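Local structure of flagellar basal body rod modification protein (Helicobacter pylori 26695, 4ZZF) at residues V3-K8 / I138-P143; A10-S15 / I134-E139; L25-F30 / Y88-E93; G111-V116 / P123-G128. The protein is probably required for assembly of the flagellar hook, perhaps as a scaffolding protein, and is represented here by a truncated piece that includes its Ig-like domain. All blocks are in the same frame, centred on the assembly; numbering follows the deposited sequence.

Contact 1 (V3-K8 / I138-P143)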
loop_
_atom_site.group_PDB
_atom_site.type_symbol
_atom_site.label_atom_id
_atom_site.label_comp_id
_atom_site.label_asym_id
_atom_site.label_seq_id
_atom_site.Cartn_x
_atom_site.Cartn_y
_atom_site.Cartn_z
ATOM N N VAL A 3 -4.215 7.336 -1.774
ATOM C CA VAL A 3 -4.300 6.609 -3.026
ATOM C C VAL A 3 -4.112 5.096 -2.796
ATOM O O VAL A 3 -3.807 4.344 -3.729
ATOM C CB VAL A 3 -3.252 7.139 -4.062
ATOM C CG1 VAL A 3 -3.342 8.654 -4.169
ATOM C CG2 VAL A 3 -1.818 6.705 -3.727
ATOM N N SER A 4 -4.321 4.656 -1.557
ATOM C CA SER A 4 -4.197 3.247 -1.199
ATOM C C SER A 4 -5.284 2.383 -1.845
ATOM O O SER A 4 -5.170 1.159 -1.870
ATOM C CB SER A 4 -4.232 3.070 0.328
ATOM O OG SER A 4 -5.449 3.574 0.846
ATOM N N MET A 5 -6.318 3.013 -2.391
ATOM C CA MET A 5 -7.389 2.276 -3.057
ATOM C C MET A 5 -6.960 1.708 -4.394
ATOM O O MET A 5 -7.518 0.713 -4.866
ATOM C CB MET A 5 -8.603 3.181 -3.252
ATOM C CG MET A 5 -9.167 3.686 -1.943
ATOM S SD MET A 5 -10.168 5.177 -2.123
ATOM C CE MET A 5 -10.815 5.339 -0.458
ATOM N N ILE A 6 -5.970 2.342 -5.009
ATOM C CA ILE A 6 -5.490 1.893 -6.300
ATOM C C ILE A 6 -5.063 0.434 -6.222
ATOM O O ILE A 6 -4.309 0.058 -5.340
ATOM C CB ILE A 6 -4.322 2.745 -6.788
ATOM C CG1 ILE A 6 -4.798 4.170 -7.084
ATOM C CG2 ILE A 6 -3.678 2.113 -8.016
ATOM C CD1 ILE A 6 -3.656 5.126 -7.279
ATOM N N GLY A 7 -5.580 -0.380 -7.132
ATOM C CA GLY A 7 -5.282 -1.795 -7.157
ATOM C C GLY A 7 -6.230 -2.627 -6.317
ATOM O O GLY A 7 -6.162 -3.856 -6.342
ATOM N N LYS A 8 -7.106 -1.974 -5.560
ATOM C CA LYS A 8 -8.109 -2.698 -4.782
ATOM C C LYS A 8 -9.338 -2.904 -5.647
ATOM O O LYS A 8 -9.516 -2.214 -6.654
ATOM C CB LYS A 8 -8.501 -1.948 -3.498
ATOM C CG LYS A 8 -7.338 -1.593 -2.539
ATOM C CD LYS A 8 -6.664 -2.830 -1.975
ATOM C CE LYS A 8 -5.701 -2.489 -0.842
ATOM N NZ LYS A 8 -4.650 -1.516 -1.249
ATOM N N ILE A 138 -18.435 1.850 -0.955
ATOM C CA ILE A 138 -18.925 1.268 0.287
ATOM C C ILE A 138 -18.026 0.149 0.837
ATOM O O ILE A 138 -18.121 -0.191 2.016
ATOM C CB ILE A 138 -20.353 0.715 0.124
ATOM C CG1 ILE A 138 -20.405 -0.396 -0.929
ATOM C CG2 ILE A 138 -21.337 1.846 -0.191
ATOM C CD1 ILE A 138 -21.858 -0.753 -1.362
ATOM N N GLU A 139 -17.154 -0.411 -0.002
ATOM C CA GLU A 139 -16.270 -1.489 0.441
ATOM C C GLU A 139 -15.037 -1.618 -0.443
ATOM O O GLU A 139 -15.135 -1.413 -1.648
ATOM C CB GLU A 139 -17.015 -2.830 0.458
ATOM C CG GLU A 139 -16.248 -3.882 1.213
ATOM C CD GLU A 139 -16.917 -5.238 1.252
ATOM O OE1 GLU A 139 -17.874 -5.482 0.477
ATOM O OE2 GLU A 139 -16.473 -6.059 2.084
ATOM N N PHE A 140 -13.885 -1.953 0.151
ATOM C CA PHE A 140 -12.684 -2.302 -0.618
ATOM C C PHE A 140 -12.076 -3.617 -0.161
ATOM O O PHE A 140 -12.070 -3.924 1.036
ATOM C CB PHE A 140 -11.595 -1.229 -0.512
ATOM C CG PHE A 140 -11.996 0.123 -1.035
ATOM C CD1 PHE A 140 -12.663 1.028 -0.216
ATOM C CD2 PHE A 140 -11.655 0.510 -2.325
ATOM C CE1 PHE A 140 -12.999 2.287 -0.687
ATOM C CE2 PHE A 140 -11.992 1.754 -2.805
ATOM C CZ PHE A 140 -12.658 2.648 -1.992
ATOM N N TYR A 141 -11.534 -4.373 -1.115
ATOM C CA TYR A 141 -10.787 -5.595 -0.809
ATOM C C TYR A 141 -9.781 -5.896 -1.928
ATOM O O TYR A 141 -9.806 -5.268 -2.990
ATOM C CB TYR A 141 -11.745 -6.785 -0.582
ATOM C CG TYR A 141 -12.784 -6.979 -1.659
ATOM C CD1 TYR A 141 -12.521 -7.772 -2.779
ATOM C CD2 TYR A 141 -14.035 -6.385 -1.557
ATOM C CE1 TYR A 141 -13.482 -7.960 -3.779
ATOM C CE2 TYR A 141 -15.001 -6.572 -2.544
ATOM C CZ TYR A 141 -14.719 -7.351 -3.650
ATOM O OH TYR A 141 -15.677 -7.530 -4.629
ATOM N N GLN A 142 -8.885 -6.842 -1.681
ATOM C CA GLN A 142 -7.864 -7.197 -2.660
ATOM C C GLN A 142 -8.424 -8.168 -3.703
ATOM O O GLN A 142 -9.231 -9.038 -3.374
ATOM C CB GLN A 142 -6.638 -7.775 -1.941
ATOM C CG GLN A 142 -5.557 -6.714 -1.675
ATOM C CD GLN A 142 -4.623 -7.051 -0.505
ATOM O OE1 GLN A 142 -4.704 -8.132 0.094
ATOM N NE2 GLN A 142 -3.730 -6.109 -0.175
ATOM N N PRO A 143 -8.012 -7.997 -4.975
ATOM C CA PRO A 143 -8.400 -8.832 -6.120
ATOM C C PRO A 143 -8.047 -10.272 -5.870
ATOM O O PRO A 143 -7.140 -10.479 -5.063
ATOM C CB PRO A 143 -7.544 -8.303 -7.267
ATOM C CG PRO A 143 -7.118 -6.981 -6.858
ATOM C CD PRO A 143 -7.032 -6.974 -5.359
#
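Met5 lies across one face of the Phe140 ring, its CG 3.9 Å from the ring centroid and 29° off the normal, a CH-pi contact. The overlap continues along the side chain: CB and CG sit by CE2, while SD and CE pass near CZ. SD is 4.4 Å from the centroid of the Phe140 ring and approaches obliquely, which makes this a Met-aromatic contact as well. The thioether can follow the ring because it is fully extended beyond CG, with chi2 at 159° and chi3 at 173°. Phe140 belongs to strand 137-141, which pairs antiparallel with strand 9-12, and the ring reaches from there to the N-terminal loop. That loop folds through two overlapping turns, type I from Val3 to Ile6 and type II from Met5 to Lys8, with Gly7 taking the positive phi of the second. Its carbonyl meets the proline ring, Gly7 O to Pro143 CG being 3.3 Å. Lys8 runs beside Gln142, Lys8 CD to Gln142 CG 4.0 Å, the two side chains pointing the same way. Bends at chi2 and chi4 then turn the lysine back over its own loop, where Lys8 NZ donates to Ser4 O at 2.8 Å. No hydrogen bond joins the two segments directly; between them the contact is packing. Tyr141, directed away from the loop, uses its OH on Glu11 and Arg110 instead. Strand pairing continues through Glu139 and Phe140 into a second subunit, while Val3 and Ile6 pack on Phe140 of a third.

Contact 2 (A10-S15 / I134-E139)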
loop_
_atom_site.group_PDB
_atom_site.type_symbol
_atom_site.label_atom_id
_atom_site.label_comp_id
_atom_site.label_asym_id
_atom_site.label_seq_id
_atom_site.Cartn_x
_atom_site.Cartn_y
_atom_site.Cartn_z
ATOM N N ALA A 10 -13.159 -2.173 -5.605
ATOM C CA ALA A 10 -14.100 -1.305 -4.902
ATOM C C ALA A 10 -15.526 -1.725 -5.234
ATOM O O ALA A 10 -15.825 -2.052 -6.383
ATOM C CB ALA A 10 -13.873 0.149 -5.274
ATOM N N GLU A 11 -16.371 -1.771 -4.212
ATOM C CA GLU A 11 -17.810 -1.869 -4.385
ATOM C C GLU A 11 -18.360 -0.448 -4.173
ATOM O O GLU A 11 -18.056 0.165 -3.160
ATOM C CB GLU A 11 -18.436 -2.850 -3.373
ATOM C CG GLU A 11 -17.879 -4.270 -3.375
ATOM C CD GLU A 11 -18.463 -5.125 -4.488
ATOM O OE1 GLU A 11 -19.544 -4.771 -5.021
ATOM O OE2 GLU A 11 -17.839 -6.140 -4.856
ATOM N N THR A 12 -19.131 0.091 -5.109
ATOM C CA THR A 12 -19.721 1.416 -4.889
ATOM C C THR A 12 -21.247 1.351 -4.814
ATOM O O THR A 12 -21.842 0.335 -5.168
ATOM C CB THR A 12 -19.343 2.419 -5.988
ATOM O OG1 THR A 12 -20.151 2.188 -7.142
ATOM C CG2 THR A 12 -17.885 2.316 -6.344
ATOM N N ASP A 13 -21.883 2.431 -4.359
ATOM C CA ASP A 13 -23.346 2.451 -4.287
ATOM C C ASP A 13 -23.994 2.848 -5.627
ATOM O O ASP A 13 -25.188 3.099 -5.687
ATOM C CB ASP A 13 -23.838 3.387 -3.162
ATOM C CG ASP A 13 -23.368 4.835 -3.331
ATOM O OD1 ASP A 13 -23.071 5.262 -4.462
ATOM O OD2 ASP A 13 -23.298 5.563 -2.322
ATOM N N VAL A 14 -23.203 2.912 -6.691
ATOM C CA VAL A 14 -23.748 3.108 -8.034
ATOM C C VAL A 14 -24.033 1.756 -8.672
ATOM O O VAL A 14 -23.099 1.043 -9.038
ATOM C CB VAL A 14 -22.772 3.886 -8.929
ATOM C CG1 VAL A 14 -23.278 3.931 -10.365
ATOM C CG2 VAL A 14 -22.541 5.284 -8.364
ATOM N N SER A 15 -25.302 1.392 -8.796
ATOM C CA SER A 15 -25.651 0.081 -9.340
ATOM C C SER A 15 -26.473 0.139 -10.638
ATOM O O SER A 15 -26.760 -0.899 -11.239
ATOM C CB SER A 15 -26.425 -0.721 -8.295
ATOM O OG SER A 15 -27.631 -0.054 -7.972
ATOM N N ILE A 134 -15.161 9.246 -4.369
ATOM C CA ILE A 134 -14.740 8.406 -3.252
ATOM C C ILE A 134 -15.870 7.998 -2.320
ATOM O O ILE A 134 -15.910 6.861 -1.844
ATOM C CB ILE A 134 -13.677 9.129 -2.415
ATOM C CG1 ILE A 134 -12.394 9.193 -3.207
ATOM C CG2 ILE A 134 -13.402 8.388 -1.115
ATOM C CD1 ILE A 134 -11.814 7.857 -3.432
ATOM N N ASP A 135 -16.785 8.926 -2.054
ATOM C CA ASP A 135 -17.831 8.667 -1.073
ATOM C C ASP A 135 -18.904 7.751 -1.637
ATOM O O ASP A 135 -19.797 7.325 -0.917
ATOM C CB ASP A 135 -18.454 9.976 -0.581
ATOM C CG ASP A 135 -18.743 10.946 -1.718
ATOM O OD1 ASP A 135 -19.871 10.896 -2.271
ATOM O OD2 ASP A 135 -17.836 11.750 -2.063
ATOM N N SER A 136 -18.817 7.424 -2.920
ATOM C CA SER A 136 -19.728 6.425 -3.454
ATOM C C SER A 136 -19.236 5.020 -3.095
ATOM O O SER A 136 -19.967 4.058 -3.238
ATOM C CB SER A 136 -19.875 6.569 -4.964
ATOM O OG SER A 136 -18.815 5.919 -5.637
ATOM N N ALA A 137 -18.005 4.907 -2.607
ATOM C CA ALA A 137 -17.430 3.596 -2.318
ATOM C C ALA A 137 -17.889 3.065 -0.967
ATOM O O ALA A 137 -17.735 3.739 0.051
ATOM C CB ALA A 137 -15.928 3.659 -2.364
ATOM N N ILE A 138 -18.435 1.850 -0.955
ATOM C CA ILE A 138 -18.925 1.268 0.287
ATOM C C ILE A 138 -18.026 0.149 0.837
ATOM O O ILE A 138 -18.121 -0.191 2.016
ATOM C CB ILE A 138 -20.353 0.715 0.124
ATOM C CG1 ILE A 138 -20.405 -0.396 -0.929
ATOM C CG2 ILE A 138 -21.337 1.846 -0.191
ATOM C CD1 ILE A 138 -21.858 -0.753 -1.362
ATOM N N GLU A 139 -17.154 -0.411 -0.002
ATOM C CA GLU A 139 -16.270 -1.489 0.441
ATOM C C GLU A 139 -15.037 -1.618 -0.443
ATOM O O GLU A 139 -15.135 -1.413 -1.648
ATOM C CB GLU A 139 -17.015 -2.830 0.458
ATOM C CG GLU A 139 -16.248 -3.882 1.213
ATOM C CD GLU A 139 -16.917 -5.238 1.252
ATOM O OE1 GLU A 139 -17.874 -5.482 0.477
ATOM O OE2 GLU A 139 -16.473 -6.059 2.084
#
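Glu11 O accepts two backbone N-H groups from the facing strand: a bond from Ile138 N at 2.8 Å, in the carbonyl plane, and a weak one from Glu139 N at 3.3 Å. In return Glu11 N donates to Glu139 O at 2.9 Å, nearly straight at 170°. Two residues, Ile138 and Glu139, thus face one, a classic beta bulge in the antiparallel pair of strands 9-12 and 137-141. Past it the register has slipped by one, and Thr12 stands opposite Ala137 in a non-hydrogen-bonded pair, their CA atoms 4.1 Å apart. The tight part of the contact is here: Thr12 CB lies 3.3 Å from Ser136 O, which also accepts from Asp13 N. With chi1 at 79°, Thr12 OG1 turns back along its own chain and accepts from Val14 N, an ST turn, besides its bond with the Gly109 carbonyl. Ile138 sends CG1 over the Glu11 carbonyl, 3.3 Å from its O. The other side is looser. Glu11 and Glu139 run alongside each other, but Glu11 CG and Glu139 OE1 stay 4.0 Å apart and the carboxylates, their planes 53° apart, turn to separate partners. Besides Tyr141, Glu11 has salt bridges from Arg107 and Arg110, which probably offset the like charges; Glu139 turns to Lys146 and to Ser115 of a second subunit. At the solvent end, the Asp13 carboxylate only brushes Ser136, Asp13 OD1 to Ser136 CB 3.5 Å.

Contact 3 (L25-F30 / Y88-E93)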
loop_
_atom_site.group_PDB
_atom_site.type_symbol
_atom_site.label_atom_id
_atom_site.label_comp_id
_atom_site.label_asym_id
_atom_site.label_seq_id
_atom_site.Cartn_x
_atom_site.Cartn_y
_atom_site.Cartn_z
ATOM N N LEU A 25 -27.087 2.691 -24.794
ATOM C CA LEU A 25 -26.394 2.853 -23.536
ATOM C C LEU A 25 -25.100 2.057 -23.544
ATOM O O LEU A 25 -25.119 0.838 -23.642
ATOM C CB LEU A 25 -27.280 2.414 -22.382
ATOM C CG LEU A 25 -26.575 2.532 -21.040
ATOM C CD1 LEU A 25 -26.311 4.003 -20.713
ATOM C CD2 LEU A 25 -27.422 1.868 -19.986
ATOM N N SER A 26 -23.977 2.754 -23.467
ATOM C CA SER A 26 -22.700 2.096 -23.257
ATOM C C SER A 26 -22.543 1.874 -21.771
ATOM O O SER A 26 -22.895 2.750 -20.976
ATOM C CB SER A 26 -21.538 2.934 -23.797
ATOM O OG SER A 26 -21.529 2.916 -25.211
ATOM N N PHE A 27 -22.038 0.705 -21.392
ATOM C CA PHE A 27 -21.745 0.430 -19.987
ATOM C C PHE A 27 -20.642 -0.619 -19.869
ATOM O O PHE A 27 -20.338 -1.344 -20.818
ATOM C CB PHE A 27 -23.007 -0.029 -19.241
ATOM C CG PHE A 27 -23.479 -1.401 -19.637
ATOM C CD1 PHE A 27 -24.353 -1.568 -20.698
ATOM C CD2 PHE A 27 -23.039 -2.529 -18.956
ATOM C CE1 PHE A 27 -24.780 -2.832 -21.066
ATOM C CE2 PHE A 27 -23.467 -3.790 -19.322
ATOM C CZ PHE A 27 -24.332 -3.947 -20.370
ATOM N N SER A 28 -20.054 -0.698 -18.687
ATOM C CA SER A 28 -18.915 -1.566 -18.447
ATOM C C SER A 28 -19.150 -2.478 -17.223
ATOM O O SER A 28 -19.773 -2.074 -16.228
ATOM C CB SER A 28 -17.662 -0.700 -18.285
ATOM O OG SER A 28 -16.713 -1.296 -17.430
ATOM N N LEU A 29 -18.696 -3.725 -17.337
ATOM C CA LEU A 29 -18.777 -4.699 -16.255
ATOM C C LEU A 29 -17.399 -5.274 -15.965
ATOM O O LEU A 29 -16.616 -5.541 -16.886
ATOM C CB LEU A 29 -19.738 -5.837 -16.606
ATOM C CG LEU A 29 -21.213 -5.472 -16.638
ATOM C CD1 LEU A 29 -22.042 -6.694 -17.043
ATOM C CD2 LEU A 29 -21.627 -4.977 -15.290
ATOM N N PHE A 30 -17.101 -5.492 -14.692
ATOM C CA PHE A 30 -15.803 -6.035 -14.333
ATOM C C PHE A 30 -15.904 -7.520 -14.008
ATOM O O PHE A 30 -16.668 -7.909 -13.114
ATOM C CB PHE A 30 -15.217 -5.266 -13.150
ATOM C CG PHE A 30 -13.870 -5.758 -12.709
ATOM C CD1 PHE A 30 -12.718 -5.276 -13.300
ATOM C CD2 PHE A 30 -13.756 -6.709 -11.693
ATOM C CE1 PHE A 30 -11.471 -5.730 -12.881
ATOM C CE2 PHE A 30 -12.522 -7.161 -11.279
ATOM C CZ PHE A 30 -11.375 -6.667 -11.875
ATOM N N TYR A 88 -31.751 1.912 -15.033
ATOM C CA TYR A 88 -31.747 0.457 -15.117
ATOM C C TYR A 88 -30.548 -0.168 -14.406
ATOM O O TYR A 88 -29.397 0.210 -14.646
ATOM C CB TYR A 88 -31.784 0.043 -16.578
ATOM C CG TYR A 88 -33.142 0.285 -17.161
ATOM C CD1 TYR A 88 -33.514 1.551 -17.614
ATOM C CD2 TYR A 88 -34.073 -0.738 -17.222
ATOM C CE1 TYR A 88 -34.775 1.779 -18.138
ATOM C CE2 TYR A 88 -35.334 -0.526 -17.738
ATOM C CZ TYR A 88 -35.682 0.730 -18.197
ATOM O OH TYR A 88 -36.945 0.921 -18.703
ATOM N N LYS A 89 -30.836 -1.114 -13.520
ATOM C CA LYS A 89 -29.804 -1.906 -12.845
ATOM C C LYS A 89 -29.246 -2.980 -13.771
ATOM O O LYS A 89 -30.000 -3.756 -14.370
ATOM C CB LYS A 89 -30.363 -2.567 -11.580
ATOM C CG LYS A 89 -30.980 -1.600 -10.600
ATOM C CD LYS A 89 -31.691 -2.330 -9.473
ATOM C CE LYS A 89 -32.420 -1.354 -8.550
ATOM N NZ LYS A 89 -32.989 -2.024 -7.337
ATOM N N ILE A 90 -27.925 -3.032 -13.880
ATOM C CA ILE A 90 -27.274 -4.010 -14.736
ATOM C C ILE A 90 -26.370 -4.921 -13.906
ATOM O O ILE A 90 -25.513 -4.440 -13.150
ATOM C CB ILE A 90 -26.459 -3.330 -15.845
ATOM C CG1 ILE A 90 -27.371 -2.425 -16.681
ATOM C CG2 ILE A 90 -25.792 -4.375 -16.721
ATOM C CD1 ILE A 90 -26.660 -1.679 -17.781
ATOM N N LYS A 91 -26.613 -6.229 -14.017
ATOM C CA LYS A 91 -25.869 -7.269 -13.304
ATOM C C LYS A 91 -25.467 -8.352 -14.289
ATOM O O LYS A 91 -25.918 -8.355 -15.436
ATOM C CB LYS A 91 -26.692 -7.911 -12.192
ATOM C CG LYS A 91 -27.473 -6.956 -11.345
ATOM C CD LYS A 91 -28.084 -7.658 -10.142
ATOM C CE LYS A 91 -29.011 -8.787 -10.542
ATOM N NZ LYS A 91 -29.859 -9.168 -9.362
ATOM N N ALA A 92 -24.642 -9.289 -13.836
ATOM C CA ALA A 92 -24.248 -10.407 -14.676
ATOM C C ALA A 92 -23.958 -11.640 -13.833
ATOM O O ALA A 92 -23.616 -11.546 -12.656
ATOM C CB ALA A 92 -23.028 -10.048 -15.525
ATOM N N GLU A 93 -24.092 -12.796 -14.461
ATOM C CA GLU A 93 -23.753 -14.064 -13.842
ATOM C C GLU A 93 -22.870 -14.811 -14.806
ATOM O O GLU A 93 -23.127 -14.786 -16.005
ATOM C CB GLU A 93 -25.007 -14.869 -13.523
ATOM C CG GLU A 93 -25.790 -14.319 -12.352
ATOM C CD GLU A 93 -26.764 -15.333 -11.811
ATOM O OE1 GLU A 93 -27.502 -15.921 -12.637
ATOM O OE2 GLU A 93 -26.759 -15.573 -10.578
#
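Ile90 reaches over the ring of Phe27 from the facing strand, and its branches divide the work. From CB, which points toward strand 25-31, CG2 goes one way: it stands anti to the backbone N and lies above the border of the ring, 3.5 Å from Phe27 CE2. The same methyl lies more distantly from Leu29, with CG2 to CD1 at 4.4 Å. CG1 takes the other way and serves as the stem for the tip. The extended chi2 of 179° then carries CD1 out over the middle of the aromatic face. There Ile90 CD1 is 3.7 Å from the Phe27 centroid and only 11° off the normal, a nearly head-on CH-pi contact. To the side of the ring, the same methyl also meets Leu25, whose CD2 is 4.2 Å away from Ile90 CD1. The two side chains approach from opposite directions, and both methyls lie over one face of the phenylalanine. Leu29 CG lies in the ring plane at the edge of Phe27, while its methyl CD1 packs on Ala92 CB at 3.8 Å. All of these contacts are apolar, and no hydrogen bond crosses between the segments. The strand axes stay 8.6 Å apart at closest and run 38° from parallel, the relation of two layers packed face to face in a beta sandwich, consistent with the Ig-like domain. Strand 25-31 pairs with strand 67-73, whose Phe71 also meets Phe27; strand 86-94 lies in the other layer beside strand 43-47, and Ile44 there touches Phe27, Leu29 and Ile90.

Contact 4 (G111-V116 / P123-G128)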
loop_
_atom_site.group_PDB
_atom_site.type_symbol
_atom_site.label_atom_id
_atom_site.label_comp_id
_atom_site.label_asym_id
_atom_site.label_seq_id
_atom_site.Cartn_x
_atom_site.Cartn_y
_atom_site.Cartn_z
ATOM N N GLY A 111 -15.343 -2.989 -9.200
ATOM C CA GLY A 111 -14.229 -3.458 -9.993
ATOM C C GLY A 111 -12.921 -2.899 -9.500
ATOM O O GLY A 111 -12.866 -2.155 -8.506
ATOM N N GLU A 112 -11.857 -3.257 -10.204
ATOM C CA GLU A 112 -10.544 -2.796 -9.818
ATOM C C GLU A 112 -10.441 -1.288 -9.950
ATOM O O GLU A 112 -10.902 -0.706 -10.931
ATOM C CB GLU A 112 -9.468 -3.465 -10.654
ATOM C CG GLU A 112 -8.069 -3.134 -10.163
ATOM C CD GLU A 112 -6.985 -3.911 -10.898
ATOM O OE1 GLU A 112 -7.136 -4.150 -12.119
ATOM O OE2 GLU A 112 -5.987 -4.277 -10.243
ATOM N N VAL A 113 -9.843 -0.654 -8.952
ATOM C CA VAL A 113 -9.548 0.760 -9.060
ATOM C C VAL A 113 -8.268 0.958 -9.834
ATOM O O VAL A 113 -7.192 0.602 -9.363
ATOM C CB VAL A 113 -9.422 1.416 -7.694
ATOM C CG1 VAL A 113 -9.117 2.902 -7.865
ATOM C CG2 VAL A 113 -10.703 1.184 -6.892
ATOM N N GLU A 114 -8.379 1.530 -11.026
ATOM C CA GLU A 114 -7.239 1.622 -11.921
ATOM C C GLU A 114 -6.408 2.880 -11.696
ATOM O O GLU A 114 -5.217 2.910 -11.995
ATOM C CB GLU A 114 -7.713 1.563 -13.369
ATOM C CG GLU A 114 -8.442 0.272 -13.696
ATOM C CD GLU A 114 -8.964 0.246 -15.111
ATOM O OE1 GLU A 114 -9.804 1.108 -15.444
ATOM O OE2 GLU A 114 -8.528 -0.630 -15.888
ATOM N N SER A 115 -7.032 3.927 -11.178
ATOM C CA SER A 115 -6.286 5.127 -10.849
ATOM C C SER A 115 -7.131 5.970 -9.929
ATOM O O SER A 115 -8.332 5.760 -9.824
ATOM C CB SER A 115 -5.894 5.914 -12.114
ATOM O OG SER A 115 -6.950 6.727 -12.579
ATOM N N VAL A 116 -6.488 6.901 -9.237
ATOM C CA VAL A 116 -7.185 7.919 -8.465
ATOM C C VAL A 116 -6.918 9.260 -9.116
ATOM O O VAL A 116 -5.772 9.612 -9.369
ATOM C CB VAL A 116 -6.740 7.944 -6.990
ATOM C CG1 VAL A 116 -7.188 9.239 -6.310
ATOM C CG2 VAL A 116 -7.294 6.747 -6.259
ATOM N N PRO A 123 -11.129 13.798 -4.714
ATOM C CA PRO A 123 -10.681 12.491 -5.199
ATOM C C PRO A 123 -11.782 11.735 -5.953
ATOM O O PRO A 123 -12.925 11.661 -5.495
ATOM C CB PRO A 123 -10.283 11.750 -3.908
ATOM C CG PRO A 123 -10.234 12.792 -2.831
ATOM C CD PRO A 123 -11.221 13.843 -3.248
ATOM N N MET A 124 -11.411 11.206 -7.117
ATOM C CA MET A 124 -12.258 10.329 -7.917
ATOM C C MET A 124 -11.568 8.985 -8.151
ATOM O O MET A 124 -10.345 8.914 -8.265
ATOM C CB MET A 124 -12.581 10.971 -9.270
ATOM C CG MET A 124 -12.991 12.423 -9.180
ATOM S SD MET A 124 -14.642 12.602 -8.496
ATOM C CE MET A 124 -15.608 12.104 -9.917
ATOM N N LEU A 125 -12.357 7.923 -8.249
ATOM C CA LEU A 125 -11.830 6.615 -8.599
ATOM C C LEU A 125 -12.054 6.321 -10.073
ATOM O O LEU A 125 -13.180 6.426 -10.562
ATOM C CB LEU A 125 -12.499 5.532 -7.767
ATOM C CG LEU A 125 -12.474 5.647 -6.255
ATOM C CD1 LEU A 125 -13.376 4.552 -5.666
ATOM C CD2 LEU A 125 -11.033 5.506 -5.772
ATOM N N ARG A 126 -11.005 5.937 -10.785
ATOM C CA ARG A 126 -11.207 5.466 -12.142
ATOM C C ARG A 126 -11.368 3.956 -12.139
ATOM O O ARG A 126 -10.470 3.227 -11.720
ATOM C CB ARG A 126 -10.059 5.866 -13.070
ATOM C CG ARG A 126 -10.275 5.337 -14.501
ATOM C CD ARG A 126 -8.996 5.317 -15.332
ATOM N NE ARG A 126 -8.429 6.654 -15.508
ATOM C CZ ARG A 126 -8.916 7.569 -16.349
ATOM N NH1 ARG A 126 -9.994 7.287 -17.094
ATOM N NH2 ARG A 126 -8.334 8.770 -16.441
ATOM N N MET A 127 -12.526 3.508 -12.614
ATOM C CA MET A 127 -12.897 2.097 -12.660
ATOM C C MET A 127 -13.413 1.754 -14.048
ATOM O O MET A 127 -14.595 1.909 -14.332
ATOM C CB MET A 127 -13.961 1.788 -11.604
ATOM C CG MET A 127 -13.552 2.220 -10.202
ATOM S SD MET A 127 -14.851 2.116 -8.959
ATOM C CE MET A 127 -15.406 0.431 -9.197
ATOM N N GLY A 128 -12.521 1.291 -14.911
ATOM C CA GLY A 128 -12.871 1.085 -16.299
ATOM C C GLY A 128 -13.225 2.433 -16.894
ATOM O O GLY A 128 -12.530 3.416 -16.655
#
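Arg126 meets Glu114 and Ser115 through its backbone: Arg126 O accepts from Glu114 N at 2.8 Å, while Arg126 N gives a nearly straight bond, 170°, to Ser115 O. Its side chain runs along the same serine, on the same face of the sheet. With chi3 bent to -62°, Arg126 NE lies 3.3 Å from Ser115 OG and donates to it, the hydroxyl at the guanidinium edge but tilted somewhat from its plane, and the bond bent. Glu114 and Ser115 both face Arg126, a classic beta bulge where the chain enters the hairpin of strands 115-119 and 122-127. Glu114, extended beyond CG, reaches the residue just past strand 122-127, where its OE1 accepts from Gly128 N at 2.8 Å, met from above the carboxylate plane. On the other face Leu125 CD2 touches two valine methyls, 3.9 Å from Val113 CG1 and 4.0 Å from Val116 CG2. Met127 curls at chi3 so that CE comes 3.4 Å from Gly111 N. Farther out, Ala10 packs on Val113, Thr12 on Met127, and Met5 and Ile134 on Leu125. Ser115 OG also bonds Glu139 of a third subunit, which Arg126 reaches only in a weak, long ion pair.

Contacts 1, 2 and 4 gather on one side of the chain's centre, with their centres 9 to 11 Å apart, while contact 3 lies in the Ig-like sandwich, its centre 15 to 20 Å from theirs. Contacts 1 and 2 share strand 137-141 and join the chain's two ends; contacts 3 and 4 come between in sequence, one after the other. Gly7 and Lys8 bond to Val113, and Ala10 to Gly111, tying contact 4 to the N-terminal strand and loop. Phe30 packs on Gly111, bringing contact 3 against contact 4. The terminal segments thus appear to complete a second module beside the sandwich, and contacts 1, 2 and 4 also face neighbouring subunits.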